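Side-chain contacts in Tas1 (Pseudomonas aeruginosa, PDB 6OX6), which is a type VI secretion toxin that pyrophosphorylates adenosine nucleotides to make (p)ppApp, depleting ADP and ATP in competitor cells: residues K247-E250 with K251-K255; V319-V322 with A323-A327; M378-L382 with L383-T387; K404-E407 with D408-L412; Y429-A432 with V433-G436. One frame throughout, in Å; residues are numbered along the deposited sequence. Where two conformers were deposited one is given.

How the contacts relate
All five contacts are local, each within one helix or round the junction of two. They come in series along the chain, from contact 1 on the short helix 249-253 to contact 5 on the last helix, 419-435. Contact 2 lies on helix 319-328, which packs on strands 347-353 and 359-365 of the mixed five-stranded sheet. Contact 3 joins helix 376-383 to helix 385-393. Contacts 4 and 5 touch through Y405 and Y429, where helices 402-410 and 419-435 pack together. Contacts 1 and 5 lie on opposite sides of the chain's centre, with centres about 42 Å apart. Of the five, contact 4 alone meets the second protein of the complex.

Contact 1. Residues K247-E250 with K251-K255; sequences KGFE and KVYGK
F249 and Y253 sit one turn apart on the short helix 249-253, with G248 at its N-cap position. In each, CG is anti to the backbone N: chi1 is 174° in F249 and -159° in Y253. The two rings therefore run abreast from one side of the helix. Their planes are 29° apart, and they are offset so that little of one covers the other, with centroids 5.2 Å apart. The touching is done at one corner, where F249 CZ comes 3.3 Å from Y253 CD2. The F249 ring also packs on A289, M290 and I293 of helix 286-296, so the pair joins this turn to that helix. R286 serves both segments: in the conformer given, E250 OE1 forms a salt bridge with it, and Y253 makes a cation-pi contact with it. Y253 OH is hydrogen-bonded to the backbone O of K284. Three backbone bonds close the helical turn. V252 N binds G248 O at 3.2 Å, and G254 N binds E250 O at 3.1 Å. Between them, Y253 N reaches F249 O at 2.8 Å.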
loop_
_atom_site.group_PDB
_atom_site.type_symbol
_atom_site.label_atom_id
_atom_site.label_comp_id
_atom_site.label_asym_id
_atom_site.label_seq_id
_atom_site.Cartn_x
_atom_site.Cartn_y
_atom_site.Cartn_z
ATOM N N LYS A 247 -19.639 12.442 -3.392
ATOM C CA LYS A 247 -20.255 12.840 -4.650
ATOM C C LYS A 247 -19.769 11.937 -5.775
ATOM O O LYS A 247 -18.567 11.703 -5.924
ATOM C CB LYS A 247 -19.931 14.300 -4.965
ATOM C CG LYS A 247 -20.521 15.305 -3.983
ATOM C CD LYS A 247 -21.731 16.056 -4.569
ATOM C CE LYS A 247 -21.563 16.425 -6.055
ATOM N NZ LYS A 247 -22.612 17.403 -6.529
ATOM N N GLY A 248 -20.700 11.428 -6.568
ATOM C CA GLY A 248 -20.338 10.515 -7.627
ATOM C C GLY A 248 -19.959 9.130 -7.162
ATOM O O GLY A 248 -19.481 8.332 -7.975
ATOM N N PHE A 249 -20.204 8.804 -5.890
ATOM C CA PHE A 249 -19.742 7.531 -5.346
ATOM C C PHE A 249 -20.330 6.347 -6.089
ATOM O O PHE A 249 -19.603 5.432 -6.489
ATOM C CB PHE A 249 -20.083 7.412 -3.866
ATOM C CG PHE A 249 -19.751 6.065 -3.298
ATOM C CD1 PHE A 249 -18.472 5.800 -2.840
ATOM C CD2 PHE A 249 -20.701 5.058 -3.241
ATOM C CE1 PHE A 249 -18.145 4.561 -2.335
ATOM C CE2 PHE A 249 -20.379 3.811 -2.725
ATOM C CZ PHE A 249 -19.096 3.566 -2.268
ATOM N N GLU A 250 -21.660 6.337 -6.267
ATOM C CA GLU A 250 -22.306 5.170 -6.860
ATOM C C GLU A 250 -21.914 4.990 -8.315
ATOM O O GLU A 250 -21.810 3.854 -8.792
ATOM C CB GLU A 250 -23.825 5.272 -6.735
ATOM C CG GLU A 250 -24.570 3.978 -7.080
ATOM C CD GLU A 250 -24.092 2.788 -6.270
ATOM O OE1 GLU A 250 -23.965 2.925 -5.036
ATOM O OE2 GLU A 250 -23.857 1.713 -6.864
ATOM N N LYS A 251 -21.687 6.086 -9.036
ATOM C CA LYS A 251 -21.212 5.958 -10.406
ATOM C C LYS A 251 -19.874 5.222 -10.453
ATOM O O LYS A 251 -19.671 4.343 -11.296
ATOM C CB LYS A 251 -21.100 7.339 -11.061
ATOM C CG LYS A 251 -20.565 7.276 -12.481
ATOM C CD LYS A 251 -20.039 8.607 -13.004
ATOM C CE LYS A 251 -20.277 8.718 -14.511
ATOM N NZ LYS A 251 -20.093 10.107 -15.028
ATOM N N VAL A 252 -18.951 5.547 -9.547
ATOM C CA VAL A 252 -17.682 4.826 -9.530
ATOM C C VAL A 252 -17.888 3.394 -9.054
ATOM O O VAL A 252 -17.392 2.442 -9.672
ATOM C CB VAL A 252 -16.645 5.560 -8.663
ATOM C CG1 VAL A 252 -15.453 4.644 -8.414
ATOM C CG2 VAL A 252 -16.183 6.839 -9.349
ATOM N N TYR A 253 -18.645 3.215 -7.965
ATOM C CA TYR A 253 -18.798 1.890 -7.362
ATOM C C TYR A 253 -19.333 0.854 -8.349
ATOM O O TYR A 253 -18.948 -0.321 -8.273
ATOM C CB TYR A 253 -19.713 1.977 -6.142
ATOM C CG TYR A 253 -19.570 0.826 -5.154
ATOM C CD1 TYR A 253 -20.419 -0.271 -5.220
ATOM C CD2 TYR A 253 -18.591 0.846 -4.147
ATOM C CE1 TYR A 253 -20.309 -1.324 -4.327
ATOM C CE2 TYR A 253 -18.468 -0.201 -3.247
ATOM C CZ TYR A 253 -19.339 -1.290 -3.339
ATOM O OH TYR A 253 -19.244 -2.347 -2.453
ATOM N N GLY A 254 -20.184 1.268 -9.302
ATOM C CA GLY A 254 -20.808 0.316 -10.206
ATOM C C GLY A 254 -19.882 -0.254 -11.260
ATOM O O GLY A 254 -20.205 -1.286 -11.870
ATOM N N LYS A 255 -18.733 0.389 -11.493
ATOM C CA LYS A 255 -17.768 -0.208 -12.403
ATOM C C LYS A 255 -16.891 -1.250 -11.724
ATOM O O LYS A 255 -16.098 -1.913 -12.406
ATOM C CB LYS A 255 -16.891 0.874 -13.057
ATOM C CG LYS A 255 -17.673 1.957 -13.827
ATOM C CD LYS A 255 -17.558 3.330 -13.170
ATOM C CE LYS A 255 -17.925 4.463 -14.131
ATOM N NZ LYS A 255 -19.033 4.058 -15.021
#

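Contact 2. Residues V319-V322 with A323-A327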
loop_
_atom_site.group_PDB
_atom_site.type_symbol
_atom_site.label_atom_id
_atom_site.label_comp_id
_atom_site.label_asym_id
_atom_site.label_seq_id
_atom_site.Cartn_x
_atom_site.Cartn_y
_atom_site.Cartn_z
ATOM N N VAL A 319 8.642 -13.206 -8.616
ATOM C CA VAL A 319 7.929 -11.978 -8.263
ATOM C C VAL A 319 8.286 -10.850 -9.223
ATOM O O VAL A 319 7.416 -10.115 -9.702
ATOM C CB VAL A 319 8.234 -11.568 -6.814
ATOM C CG1 VAL A 319 7.567 -10.249 -6.541
ATOM C CG2 VAL A 319 7.735 -12.626 -5.820
ATOM N N ASN A 320 9.587 -10.708 -9.458
ATOM C CA ASN A 320 10.114 -9.680 -10.340
ATOM C C ASN A 320 9.609 -9.859 -11.761
ATOM O O ASN A 320 9.244 -8.887 -12.421
ATOM C CB ASN A 320 11.643 -9.688 -10.320
ATOM C CG ASN A 320 12.210 -9.324 -8.962
ATOM O OD1 ASN A 320 11.588 -8.592 -8.193
ATOM N ND2 ASN A 320 13.398 -9.835 -8.660
ATOM N N THR A 321 9.585 -11.101 -12.233
ATOM C CA THR A 321 9.102 -11.348 -13.594
ATOM C C THR A 321 7.660 -10.890 -13.737
ATOM O O THR A 321 7.314 -10.184 -14.692
ATOM C CB THR A 321 9.234 -12.824 -13.952
ATOM O OG1 THR A 321 10.566 -13.256 -13.669
ATOM C CG2 THR A 321 8.949 -13.032 -15.420
ATOM N N VAL A 322 6.814 -11.248 -12.756
ATOM C CA VAL A 322 5.414 -10.819 -12.751
ATOM C C VAL A 322 5.297 -9.300 -12.682
ATOM O O VAL A 322 4.427 -8.706 -13.333
ATOM C CB VAL A 322 4.652 -11.475 -11.588
ATOM C CG1 VAL A 322 3.207 -11.000 -11.605
ATOM C CG2 VAL A 322 4.739 -12.989 -11.687
ATOM N N ALA A 323 6.137 -8.652 -11.862
ATOM C CA ALA A 323 6.150 -7.191 -11.798
ATOM C C ALA A 323 6.334 -6.569 -13.181
ATOM O O ALA A 323 5.601 -5.647 -13.569
ATOM C CB ALA A 323 7.261 -6.723 -10.858
ATOM N N ALA A 324 7.333 -7.051 -13.924
ATOM C CA ALA A 324 7.599 -6.538 -15.271
ATOM C C ALA A 324 6.406 -6.761 -16.194
ATOM O O ALA A 324 6.124 -5.940 -17.077
ATOM C CB ALA A 324 8.838 -7.215 -15.847
ATOM N N GLU A 325 5.697 -7.863 -15.968
ATOM C CA GLU A 325 4.527 -8.205 -16.766
ATOM C C GLU A 325 3.411 -7.180 -16.586
ATOM O O GLU A 325 2.800 -6.743 -17.562
ATOM C CB GLU A 325 4.021 -9.602 -16.400
ATOM C CG GLU A 325 4.204 -10.635 -17.500
ATOM C CD GLU A 325 5.413 -11.521 -17.272
ATOM O OE1 GLU A 325 5.271 -12.562 -16.598
ATOM O OE2 GLU A 325 6.506 -11.175 -17.768
ATOM N N LEU A 326 3.146 -6.796 -15.340
ATOM C CA LEU A 326 2.099 -5.823 -15.064
ATOM C C LEU A 326 2.487 -4.456 -15.615
ATOM O O LEU A 326 1.631 -3.688 -16.081
ATOM C CB LEU A 326 1.846 -5.759 -13.543
ATOM C CG LEU A 326 1.369 -7.052 -12.849
ATOM C CD1 LEU A 326 1.521 -6.976 -11.326
ATOM C CD2 LEU A 326 -0.067 -7.313 -13.176
ATOM N N ALA A 327 3.778 -4.128 -15.534
ATOM C CA ALA A 327 4.270 -2.878 -16.091
ATOM C C ALA A 327 4.021 -2.839 -17.589
ATOM O O ALA A 327 3.507 -1.847 -18.117
ATOM C CB ALA A 327 5.757 -2.712 -15.784
#
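The E325 carboxylate is folded back over T321, one turn earlier on helix 319-328. The E325 chain bends at chi2 (100°), and this brings OE2 to 3.3 Å from T321 O. Both are acceptors, so no bond joins them. The rest of this pair is packing: T321 CG2, anti to its own N, stands 3.9 Å from E325 OE2. A polar partner comes from outside, as E325 OE1 takes a weak hydrogen bond from H274.

The one apolar side-chain pair, V322 CG1 and L326 CD1, is loose at 4.4 Å. Other side-chain carbons rest on backbone carbonyl oxygens. L326 CG lies 3.5 Å from V322 O, and the methyl CB of A323 lies 3.3 Å from N320 O.

The backbone bonds are those of a regular alpha-helix, each N-H reaching the carbonyl four residues back. A323 N binds V319 O at 2.9 Å, and A324 N binds N320 O at 3.0 Å. E325 N to T321 O and L326 N to V322 O continue the series.

The V319, A323 and L326 side chains touch strand 347-353, while V322 and L326 reach V364 of strand 359-365. E325 and L326 also touch L270 of helix 256-273. The helix therefore packs against two neighbouring strands of the sheet and against that helix.

Contact 3. Residues M378-L382 with L383-T387; sequences MARIL and LGNDT
N385 OD1 accepts from R380 NH1 at 2.9 Å across the junction of two helices, with an N-H...O angle of 147°. The oxygen sits at the guanidinium edge, close to its plane. On the amide side, NH1 stands above the carbonyl plane, away from the lone-pair directions. The side chains cross at about a right angle, and their flat groups are turned 61° apart. OD1 also lies 3.4 Å from R380 CD, so it rests against the aliphatic part of the arginine as well.

The next shell fixes the guanidinium. The R380 chain is extended from CG to NE, which carries the group out to N385. NE forms a salt bridge with E376, and NH2 forms another with D389. The three nitrogens thus each have a partner, which limits rotation of the group.

The backbone bonds run out at the junction. L383 N binds A379 O at 2.8 Å, while the bond from G384 N to R380 O is weak. The L383 side chain leans back over A379 O, with CG 3.2 Å from it, and packs on P367 and I370 of helix 367-373. The positive phi of G384 (81°) ends the first helix. This is a one-residue helix-to-helix junction: G384 is the first residue to leave helix 376-383 and also the N-cap residue of helix 385-393.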
loop_
_atom_site.group_PDB
_atom_site.type_symbol
_atom_site.label_atom_id
_atom_site.label_comp_id
_atom_site.label_asym_id
_atom_site.label_seq_id
_atom_site.Cartn_x
_atom_site.Cartn_y
_atom_site.Cartn_z
HETATM N N MSE A 378 -5.222 -15.446 7.584
HETATM C CA MSE A 378 -5.069 -14.725 6.331
HETATM C C MSE A 378 -4.138 -15.411 5.372
HETATM O O MSE A 378 -4.449 -15.498 4.164
HETATM C CB MSE A 378 -4.532 -13.327 6.626
HETATM C CG MSE A 378 -5.660 -12.302 6.644
HETATM SE SE MSE A 378 -6.742 -12.485 5.008
HETATM C CE MSE A 378 -5.263 -12.619 3.714
ATOM N N ALA A 379 -3.009 -15.900 5.871
ATOM C CA ALA A 379 -2.031 -16.557 5.042
ATOM C C ALA A 379 -2.593 -17.863 4.519
ATOM O O ALA A 379 -2.329 -18.236 3.371
ATOM C CB ALA A 379 -0.765 -16.752 5.863
ATOM N N ARG A 380 -3.426 -18.536 5.322
ATOM C CA ARG A 380 -4.007 -19.785 4.839
ATOM C C ARG A 380 -4.932 -19.533 3.659
ATOM O O ARG A 380 -4.968 -20.331 2.720
ATOM C CB ARG A 380 -4.768 -20.520 5.941
ATOM C CG ARG A 380 -3.880 -21.197 6.964
ATOM C CD ARG A 380 -4.704 -22.079 7.895
ATOM N NE ARG A 380 -3.833 -22.844 8.769
ATOM C CZ ARG A 380 -3.263 -23.992 8.423
ATOM N NH1 ARG A 380 -3.488 -24.509 7.216
ATOM N NH2 ARG A 380 -2.462 -24.616 9.279
ATOM N N ILE A 381 -5.689 -18.439 3.690
ATOM C CA ILE A 381 -6.547 -18.121 2.556
ATOM C C ILE A 381 -5.706 -17.743 1.341
ATOM O O ILE A 381 -5.952 -18.221 0.226
ATOM C CB ILE A 381 -7.524 -16.999 2.920
ATOM C CG1 ILE A 381 -8.397 -17.398 4.103
ATOM C CG2 ILE A 381 -8.367 -16.614 1.715
ATOM C CD1 ILE A 381 -9.337 -16.301 4.535
ATOM N N LEU A 382 -4.708 -16.870 1.530
ATOM C CA LEU A 382 -3.906 -16.422 0.388
ATOM C C LEU A 382 -3.118 -17.568 -0.237
ATOM O O LEU A 382 -3.024 -17.666 -1.463
ATOM C CB LEU A 382 -2.944 -15.324 0.812
ATOM C CG LEU A 382 -3.595 -14.029 1.263
ATOM C CD1 LEU A 382 -2.549 -12.991 1.665
ATOM C CD2 LEU A 382 -4.472 -13.510 0.136
ATOM N N LEU A 383 -2.476 -18.400 0.592
ATOM C CA LEU A 383 -1.582 -19.437 0.091
ATOM C C LEU A 383 -2.277 -20.762 -0.151
ATOM O O LEU A 383 -1.720 -21.621 -0.847
ATOM C CB LEU A 383 -0.430 -19.690 1.071
ATOM C CG LEU A 383 0.347 -18.469 1.572
ATOM C CD1 LEU A 383 1.485 -18.947 2.471
ATOM C CD2 LEU A 383 0.891 -17.646 0.420
ATOM N N GLY A 384 -3.457 -20.957 0.418
ATOM C CA GLY A 384 -3.998 -22.283 0.535
ATOM C C GLY A 384 -3.393 -23.014 1.718
ATOM O O GLY A 384 -2.309 -22.691 2.208
ATOM N N ASN A 385 -4.128 -24.024 2.184
ATOM C CA ASN A 385 -3.731 -24.745 3.386
ATOM C C ASN A 385 -2.408 -25.466 3.192
ATOM O O ASN A 385 -1.560 -25.454 4.087
ATOM C CB ASN A 385 -4.827 -25.726 3.787
ATOM C CG ASN A 385 -5.930 -25.056 4.585
ATOM O OD1 ASN A 385 -5.665 -24.125 5.353
ATOM N ND2 ASN A 385 -7.172 -25.530 4.422
ATOM N N ASP A 386 -2.197 -26.076 2.021
ATOM C CA ASP A 386 -0.993 -26.884 1.824
ATOM C C ASP A 386 0.257 -26.020 1.660
ATOM O O ASP A 386 1.301 -26.314 2.254
ATOM C CB ASP A 386 -1.156 -27.837 0.637
ATOM C CG ASP A 386 -2.419 -28.693 0.737
ATOM O OD1 ASP A 386 -3.073 -28.658 1.812
ATOM O OD2 ASP A 386 -2.728 -29.432 -0.233
ATOM N N THR A 387 0.194 -24.965 0.846
ATOM C CA THR A 387 1.349 -24.075 0.806
ATOM C C THR A 387 1.628 -23.497 2.187
ATOM O O THR A 387 2.788 -23.432 2.609
ATOM C CB THR A 387 1.149 -22.952 -0.216
ATOM O OG1 THR A 387 1.080 -23.508 -1.533
ATOM C CG2 THR A 387 2.315 -21.959 -0.150
#

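Contact 4. Residues K404-E407 with D408-L412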
loop_
_atom_site.group_PDB
_atom_site.type_symbol
_atom_site.label_atom_id
_atom_site.label_comp_id
_atom_site.label_asym_id
_atom_site.label_seq_id
_atom_site.Cartn_x
_atom_site.Cartn_y
_atom_site.Cartn_z
ATOM N N LYS A 404 1.483 -6.931 12.598
ATOM C CA LYS A 404 1.429 -6.452 13.972
ATOM C C LYS A 404 2.293 -5.199 14.115
ATOM O O LYS A 404 1.836 -4.176 14.624
ATOM C CB LYS A 404 1.905 -7.536 14.940
ATOM C CG LYS A 404 0.909 -8.665 15.146
ATOM C CD LYS A 404 1.464 -9.730 16.077
ATOM C CE LYS A 404 0.504 -10.018 17.220
ATOM N NZ LYS A 404 -0.862 -10.349 16.728
ATOM N N TYR A 405 3.544 -5.284 13.665
ATOM C CA TYR A 405 4.460 -4.147 13.733
ATOM C C TYR A 405 3.914 -2.963 12.937
ATOM O O TYR A 405 4.077 -1.803 13.335
ATOM C CB TYR A 405 5.842 -4.539 13.188
ATOM C CG TYR A 405 6.562 -5.647 13.925
ATOM C CD1 TYR A 405 6.814 -5.554 15.282
ATOM C CD2 TYR A 405 7.039 -6.766 13.239
ATOM C CE1 TYR A 405 7.513 -6.561 15.954
ATOM C CE2 TYR A 405 7.724 -7.784 13.892
ATOM C CZ TYR A 405 7.954 -7.678 15.244
ATOM O OH TYR A 405 8.640 -8.686 15.882
ATOM N N TYR A 406 3.303 -3.232 11.784
ATOM C CA TYR A 406 2.738 -2.145 10.997
ATOM C C TYR A 406 1.663 -1.411 11.794
ATOM O O TYR A 406 1.678 -0.175 11.875
ATOM C CB TYR A 406 2.199 -2.696 9.674
ATOM C CG TYR A 406 1.283 -1.739 8.965
ATOM C CD1 TYR A 406 1.777 -0.638 8.299
ATOM C CD2 TYR A 406 -0.087 -1.931 8.993
ATOM C CE1 TYR A 406 0.903 0.266 7.669
ATOM C CE2 TYR A 406 -0.952 -1.053 8.362
ATOM C CZ TYR A 406 -0.448 0.040 7.707
ATOM O OH TYR A 406 -1.320 0.899 7.086
ATOM N N GLU A 407 0.788 -2.160 12.476
ATOM C CA GLU A 407 -0.299 -1.554 13.241
ATOM C C GLU A 407 0.246 -0.697 14.378
ATOM O O GLU A 407 -0.228 0.420 14.603
ATOM C CB GLU A 407 -1.228 -2.640 13.787
ATOM C CG GLU A 407 -2.032 -3.385 12.714
ATOM C CD GLU A 407 -2.497 -4.805 13.142
ATOM O OE1 GLU A 407 -2.350 -5.189 14.343
ATOM O OE2 GLU A 407 -3.013 -5.535 12.252
ATOM N N ASP A 408 1.247 -1.199 15.106
ATOM C CA ASP A 408 1.856 -0.402 16.175
ATOM C C ASP A 408 2.577 0.840 15.639
ATOM O O ASP A 408 2.598 1.891 16.294
ATOM C CB ASP A 408 2.828 -1.274 16.964
ATOM C CG ASP A 408 2.121 -2.442 17.677
ATOM O OD1 ASP A 408 0.874 -2.429 17.775
ATOM O OD2 ASP A 408 2.828 -3.370 18.123
ATOM N N TRP A 409 3.204 0.730 14.468
ATOM C CA TRP A 409 3.948 1.860 13.922
ATOM C C TRP A 409 3.012 2.906 13.341
ATOM O O TRP A 409 3.223 4.110 13.539
ATOM C CB TRP A 409 4.927 1.364 12.856
ATOM C CG TRP A 409 5.833 2.404 12.279
ATOM C CD1 TRP A 409 7.034 2.842 12.803
ATOM C CD2 TRP A 409 5.643 3.128 11.051
ATOM N NE1 TRP A 409 7.598 3.776 11.953
ATOM C CE2 TRP A 409 6.763 3.973 10.885
ATOM C CE3 TRP A 409 4.638 3.134 10.071
ATOM C CZ2 TRP A 409 6.901 4.817 9.797
ATOM C CZ3 TRP A 409 4.784 3.976 8.986
ATOM C CH2 TRP A 409 5.899 4.809 8.860
ATOM N N ARG A 410 1.938 2.449 12.676
ATOM C CA ARG A 410 1.052 3.341 11.952
ATOM C C ARG A 410 0.347 4.315 12.878
ATOM O O ARG A 410 0.135 5.480 12.511
ATOM C CB ARG A 410 0.031 2.516 11.185
ATOM C CG ARG A 410 -1.148 3.306 10.664
ATOM C CD ARG A 410 -2.082 2.430 9.858
ATOM N NE ARG A 410 -3.347 3.116 9.616
ATOM C CZ ARG A 410 -4.292 2.689 8.767
ATOM N NH1 ARG A 410 -4.104 1.571 8.057
ATOM N NH2 ARG A 410 -5.423 3.378 8.626
ATOM N N VAL A 411 -0.079 3.858 14.067
ATOM C CA VAL A 411 -0.812 4.770 14.947
ATOM C C VAL A 411 0.078 5.811 15.621
ATOM O O VAL A 411 -0.431 6.685 16.322
ATOM C CB VAL A 411 -1.597 4.001 16.030
ATOM C CG1 VAL A 411 -2.611 3.064 15.375
ATOM C CG2 VAL A 411 -0.653 3.216 16.914
ATOM N N LEU A 412 1.393 5.750 15.454
ATOM C CA LEU A 412 2.266 6.690 16.161
ATOM C C LEU A 412 2.238 8.057 15.495
ATOM O O LEU A 412 2.152 8.167 14.266
ATOM C CB LEU A 412 3.704 6.151 16.195
ATOM C CG LEU A 412 3.834 4.813 16.953
ATOM C CD1 LEU A 412 5.244 4.221 16.796
ATOM C CD2 LEU A 412 3.454 4.963 18.450
HETATM O O HOH W 1 -0.170 -4.996 16.944
#
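The R410 side chain passes over the Y406 ring toward its phenol end, one turn on along helix 402-410. The two side chains cross at a slant, with ring and guanidinium planes 69° apart. R410 CG is anti to the backbone N (chi1 166°), and the chain runs extended from CG to NE. R410 CB sits over one ring face, 4.2 Å above the plane and offset toward the rim. Further out, CD lies 3.6 Å from Y406 CZ. At the end, R410 NH1 donates to Y406 OH at 3.0 Å. That bond is bent, with an N-H...O angle of 136°, and the hydroxyl lies off the guanidinium plane.

D408 turns back along the preceding turn, where its CG is 3.5 Å from K404 O. Water 1 lies 2.9 Å from D408 OD1 and 3.2 Å from K404 O, placed to donate to either. The same K404 O accepts the backbone N-H of D408. The closing backbone bond, V411 N to E407 O, is weak at 3.5 Å.

The end of the helix docks on the Pa14_01140 chain, the immunity protein. R410 NE binds the backbone O of D51 of that chain, while K5 of that chain binds W409 O and L412 O and makes a cation-pi contact with W409. Within Tas1, Y405 packs on K425 and S426 and W409 on A419, so the helix lies against helix 419-435.

Contact 5. Residues Y429-A432 with V433-G436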
loop_
_atom_site.group_PDB
_atom_site.type_symbol
_atom_site.label_atom_id
_atom_site.label_comp_id
_atom_site.label_asym_id
_atom_site.label_seq_id
_atom_site.Cartn_x
_atom_site.Cartn_y
_atom_site.Cartn_z
ATOM N N TYR A 429 12.794 -8.586 11.674
ATOM C CA TYR A 429 11.921 -9.741 11.490
ATOM C C TYR A 429 11.894 -10.161 10.032
ATOM O O TYR A 429 12.166 -11.322 9.701
ATOM C CB TYR A 429 10.510 -9.408 11.992
ATOM C CG TYR A 429 9.465 -10.480 11.735
ATOM C CD1 TYR A 429 9.413 -11.653 12.508
ATOM C CD2 TYR A 429 8.493 -10.292 10.756
ATOM C CE1 TYR A 429 8.424 -12.620 12.271
ATOM C CE2 TYR A 429 7.525 -11.249 10.511
ATOM C CZ TYR A 429 7.499 -12.402 11.255
ATOM O OH TYR A 429 6.497 -13.309 10.973
ATOM N N TYR A 430 11.558 -9.231 9.144
ATOM C CA TYR A 430 11.483 -9.567 7.727
ATOM C C TYR A 430 12.828 -9.985 7.168
ATOM O O TYR A 430 12.871 -10.775 6.223
ATOM C CB TYR A 430 10.971 -8.380 6.936
ATOM C CG TYR A 430 9.473 -8.207 7.012
ATOM C CD1 TYR A 430 8.606 -9.291 6.807
ATOM C CD2 TYR A 430 8.917 -6.962 7.273
ATOM C CE1 TYR A 430 7.205 -9.117 6.854
ATOM C CE2 TYR A 430 7.524 -6.778 7.294
ATOM C CZ TYR A 430 6.690 -7.860 7.089
ATOM O OH TYR A 430 5.317 -7.636 7.124
ATOM N N ASP A 431 13.926 -9.434 7.704
ATOM C CA ASP A 431 15.259 -9.858 7.268
ATOM C C ASP A 431 15.532 -11.306 7.634
ATOM O O ASP A 431 16.140 -12.046 6.847
ATOM C CB ASP A 431 16.335 -8.970 7.884
ATOM C CG ASP A 431 16.508 -7.667 7.133
ATOM O OD1 ASP A 431 15.905 -7.517 6.043
ATOM O OD2 ASP A 431 17.251 -6.795 7.639
ATOM N N ALA A 432 15.137 -11.725 8.841
ATOM C CA ALA A 432 15.331 -13.126 9.199
ATOM C C ALA A 432 14.546 -14.036 8.260
ATOM O O ALA A 432 15.039 -15.091 7.854
ATOM C CB ALA A 432 14.935 -13.375 10.655
ATOM N N VAL A 433 13.337 -13.629 7.865
ATOM C CA VAL A 433 12.566 -14.446 6.931
ATOM C C VAL A 433 13.330 -14.632 5.622
ATOM O O VAL A 433 13.418 -15.743 5.087
ATOM C CB VAL A 433 11.185 -13.817 6.671
ATOM C CG1 VAL A 433 10.450 -14.699 5.722
ATOM C CG2 VAL A 433 10.391 -13.636 7.991
ATOM N N ARG A 434 13.911 -13.541 5.091
ATOM C CA ARG A 434 14.528 -13.558 3.762
ATOM C C ARG A 434 15.895 -14.242 3.733
ATOM O O ARG A 434 16.331 -14.686 2.662
ATOM C CB ARG A 434 14.663 -12.123 3.210
ATOM C CG ARG A 434 13.331 -11.505 2.722
ATOM C CD ARG A 434 13.489 -10.165 1.995
ATOM N NE ARG A 434 13.917 -9.149 2.944
ATOM C CZ ARG A 434 13.130 -8.269 3.538
ATOM N NH1 ARG A 434 11.824 -8.222 3.249
ATOM N NH2 ARG A 434 13.664 -7.419 4.424
ATOM N N LYS A 435 16.539 -14.362 4.889
ATOM C CA LYS A 435 17.836 -15.021 4.971
ATOM C C LYS A 435 17.692 -16.500 4.618
ATOM O O LYS A 435 18.614 -17.115 4.080
ATOM C CB LYS A 435 18.431 -14.867 6.371
ATOM C CG LYS A 435 19.840 -14.298 6.388
ATOM C CD LYS A 435 20.075 -13.441 7.621
ATOM C CE LYS A 435 19.824 -11.971 7.328
ATOM N NZ LYS A 435 18.959 -11.338 8.362
ATOM N N GLY A 436 16.527 -17.062 4.927
ATOM C CA GLY A 436 16.236 -18.459 4.646
ATOM C C GLY A 436 15.154 -18.643 3.592
ATOM O O GLY A 436 15.274 -18.157 2.457
HETATM O O HOH W 2 17.030 -9.148 3.241
#
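D431 OD1 accepts from R434 NH2 at 2.8 Å in a salt bridge between residues three apart on the helix 419-435. NH2 meets the oxygen nearly along its C-O axis, though the N-H...O angle is only 143°. The carboxylate and guanidinium planes stand 76° apart; OD1 and NH2 make the contact. Water 2 lies at the guanidinium edge and accepts from R434 NE at 3.1 Å. It also makes a weak bond to OD1.

The R434 chain bends at chi3 (-68°), folding the guanidinium back over the preceding turn. Y430 O then lies over the centre of one guanidinium face, 3.7 Å above the plane. Y430 CB is 3.8 Å from R434 NH1. Outside the helix, NH1 binds the S346 hydroxyl and NH2 the G344 carbonyl, which ties the helix to the loop ahead of strand 347-353.

V433 packs on the backbone, with CG2 3.4 Å from Y429 O. Y429 OH lies among the carbonyls of P398 and A372 and takes the backbone N-H of Q401. D431 O takes the backbone N-H of K435 at 3.1 Å; the K435 side chain is poorly ordered.

The arrangement is an i to i+3 Asp-Arg salt bridge in the last turns of the C-terminal alpha-helix, with the arginine also joined to a neighbouring loop.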